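Local coordinates for glyoxalase family protein, putative (Bacillus anthracis, PDB 2QQZ) that is of unknown function but belongs to the glyoxalase/bleomycin resistance/dioxygenase superfamily, many of whose enzymes bind a catalytic metal ion between paired beta-alpha-beta-beta-beta modules, at residues Gln88-Gln93 against Ile107-Ser112. Numbering follows the deposited sequence. Where two conformers were deposited one is given.
Sequences QELIKQ and IRFYVS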
loop_
_atom_site.group_PDB
_atom_site.type_symbol
_atom_site.label_atom_id
_atom_site.label_comp_id
_atom_site.label_asym_id
_atom_site.label_seq_id
_atom_site.Cartn_x
_atom_site.Cartn_y
_atom_site.Cartn_z
ATOM N N GLN A 88 -9.661 7.059 -19.817
ATOM C CA GLN A 88 -9.804 6.851 -21.254
ATOM C C GLN A 88 -8.482 6.538 -21.954
ATOM O O GLN A 88 -8.493 5.902 -23.005
ATOM C CB GLN A 88 -10.503 8.031 -21.945
ATOM C CG GLN A 88 -11.989 8.111 -21.668
ATOM C CD GLN A 88 -12.713 6.781 -21.824
ATOM O OE1 GLN A 88 -12.521 6.046 -22.802
ATOM N NE2 GLN A 88 -13.568 6.478 -20.862
ATOM N N GLU A 89 -7.351 6.978 -21.390
ATOM C CA GLU A 89 -6.041 6.577 -21.934
ATOM C C GLU A 89 -5.744 5.086 -21.662
ATOM O O GLU A 89 -5.075 4.417 -22.471
ATOM C CB GLU A 89 -4.891 7.437 -21.404
ATOM C CG GLU A 89 -4.874 8.859 -21.872
ATOM C CD GLU A 89 -5.101 9.003 -23.384
ATOM O OE1 GLU A 89 -4.201 8.607 -24.149
ATOM O OE2 GLU A 89 -6.178 9.501 -23.795
ATOM N N LEU A 90 -6.229 4.567 -20.539
ATOM C CA LEU A 90 -6.069 3.156 -20.243
ATOM C C LEU A 90 -6.983 2.311 -21.132
ATOM O O LEU A 90 -6.567 1.295 -21.678
ATOM C CB LEU A 90 -6.307 2.852 -18.752
ATOM C CG LEU A 90 -5.348 3.486 -17.724
ATOM C CD1 LEU A 90 -5.668 2.963 -16.324
ATOM C CD2 LEU A 90 -3.848 3.319 -18.043
ATOM N N ILE A 91 -8.229 2.729 -21.282
ATOM C CA ILE A 91 -9.160 2.037 -22.163
ATOM C C ILE A 91 -8.566 2.025 -23.601
ATOM O O ILE A 91 -8.425 0.967 -24.204
ATOM C CB ILE A 91 -10.560 2.670 -22.088
ATOM C CG1 ILE A 91 -11.223 2.309 -20.751
ATOM C CG2 ILE A 91 -11.426 2.240 -23.288
ATOM C CD1 ILE A 91 -12.410 3.178 -20.413
ATOM N N LYS A 92 -8.129 3.179 -24.102
ATOM C CA LYS A 92 -7.448 3.249 -25.419
ATOM C C LYS A 92 -6.412 2.114 -25.612
ATOM O O LYS A 92 -6.277 1.562 -26.705
ATOM C CB LYS A 92 -6.755 4.599 -25.586
ATOM C CG LYS A 92 -7.091 5.335 -26.835
ATOM C CD LYS A 92 -6.645 6.805 -26.704
ATOM C CE LYS A 92 -5.198 7.019 -27.204
ATOM N NZ LYS A 92 -5.115 7.089 -28.733
ATOM N N GLN A 93 -5.696 1.771 -24.544
ATOM C CA GLN A 93 -4.659 0.737 -24.586
ATOM C C GLN A 93 -5.177 -0.689 -24.290
ATOM O O GLN A 93 -4.393 -1.611 -24.044
ATOM C CB GLN A 93 -3.529 1.095 -23.594
ATOM C CG GLN A 93 -2.844 2.428 -23.860
ATOM C CD GLN A 93 -1.914 2.818 -22.730
ATOM O OE1 GLN A 93 -2.234 3.692 -21.915
ATOM N NE2 GLN A 93 -0.758 2.149 -22.651
ATOM N N ILE A 107 -14.119 9.972 -7.392
ATOM C CA ILE A 107 -14.229 9.179 -8.591
ATOM C C ILE A 107 -13.148 8.152 -8.476
ATOM O O ILE A 107 -12.005 8.471 -8.096
ATOM C CB ILE A 107 -13.993 10.053 -9.863
ATOM C CG1 ILE A 107 -15.053 11.155 -9.911
ATOM C CG2 ILE A 107 -13.981 9.191 -11.162
ATOM C CD1 ILE A 107 -14.893 12.181 -11.058
ATOM N N ARG A 108 -13.450 6.914 -8.824
ATOM C CA ARG A 108 -12.411 5.906 -8.708
ATOM C C ARG A 108 -12.733 4.652 -9.474
ATOM O O ARG A 108 -13.887 4.376 -9.810
ATOM C CB ARG A 108 -12.199 5.581 -7.238
ATOM C CG ARG A 108 -13.339 4.832 -6.618
ATOM C CD ARG A 108 -13.032 4.613 -5.186
ATOM N NE ARG A 108 -14.226 4.000 -4.580
ATOM C CZ ARG A 108 -14.274 3.418 -3.381
ATOM N NH1 ARG A 108 -13.192 3.362 -2.605
ATOM N NH2 ARG A 108 -15.426 2.921 -2.964
ATOM N N PHE A 109 -11.710 3.869 -9.737
ATOM C CA PHE A 109 -11.889 2.629 -10.487
ATOM C C PHE A 109 -10.713 1.697 -10.216
ATOM O O PHE A 109 -9.620 2.152 -9.761
ATOM C CB PHE A 109 -12.042 2.907 -11.992
ATOM C CG PHE A 109 -10.809 3.473 -12.667
ATOM C CD1 PHE A 109 -9.837 2.627 -13.192
ATOM C CD2 PHE A 109 -10.632 4.846 -12.792
ATOM C CE1 PHE A 109 -8.734 3.133 -13.842
ATOM C CE2 PHE A 109 -9.501 5.386 -13.430
ATOM C CZ PHE A 109 -8.548 4.542 -13.935
ATOM N N TYR A 110 -10.911 0.411 -10.521
ATOM C CA TYR A 110 -9.873 -0.597 -10.288
ATOM C C TYR A 110 -9.431 -1.126 -11.622
ATOM O O TYR A 110 -10.203 -1.177 -12.574
ATOM C CB TYR A 110 -10.420 -1.766 -9.482
ATOM C CG TYR A 110 -11.172 -1.372 -8.257
ATOM C CD1 TYR A 110 -10.523 -0.711 -7.214
ATOM C CD2 TYR A 110 -12.512 -1.716 -8.090
ATOM C CE1 TYR A 110 -11.197 -0.344 -6.059
ATOM C CE2 TYR A 110 -13.199 -1.367 -6.902
ATOM C CZ TYR A 110 -12.536 -0.669 -5.918
ATOM O OH TYR A 110 -13.149 -0.299 -4.722
ATOM N N VAL A 111 -8.186 -1.555 -11.668
ATOM C CA VAL A 111 -7.673 -2.365 -12.754
ATOM C C VAL A 111 -6.907 -3.523 -12.101
ATOM O O VAL A 111 -6.587 -3.474 -10.906
ATOM C CB VAL A 111 -6.749 -1.552 -13.688
ATOM C CG1 VAL A 111 -7.417 -0.278 -14.117
ATOM C CG2 VAL A 111 -5.440 -1.208 -12.987
ATOM N N SER A 112 -6.614 -4.547 -12.872
ATOM C CA SER A 112 -5.693 -5.604 -12.472
ATOM C C SER A 112 -4.369 -5.405 -13.222
ATOM O O SER A 112 -4.346 -5.126 -14.426
ATOM C CB SER A 112 -6.257 -6.987 -12.821
ATOM O OG SER A 112 -7.438 -7.246 -12.051
#
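Leu90, on the last turn of helix 83-92, drives one methyl against the rim of the Phe109 ring on strand 106-112. Its CD1 lies near the ring plane, 3.9 Å from Phe109 CE1 and 4.1 Å from Phe109 CZ, so the leucine meets the edge and not a face. Phe109 CB points toward the helix, and CG set between the backbone N and the carbonyl carbon (chi1 66°) swings the ring over to Leu90. Val111, two residues on and on the same side of the strand, adds a looser touch, its CG1 4.3 Å from Leu90 CD1 and likewise beside the ring edge. One leucine methyl thus serves both strand residues, and the union is purely apolar and small, burying 78 Å² in all. The backbones stay well apart, with 9.4 Å between the CA atoms of Leu90 and Val111. Ile83, Phe86 and Lys87 of the same helix also pack on Phe109, while Thr33 and Phe29 of helix 23-33 meet Leu90 and Val111 respectively. The helix surface turned from the strand is looser: Gln88, Ile91 and Lys92 are exposed, whereas Glu89, partly exposed, packs on Tyr7 of the second subunit. Across the strand, Arg108 and Tyr110 point the other way, Arg108 forming a salt bridge with Asp100. A helix laid over one face of a mixed four-stranded sheet is characteristic of the beta-alpha-beta-beta-beta module of the glyoxalase fold.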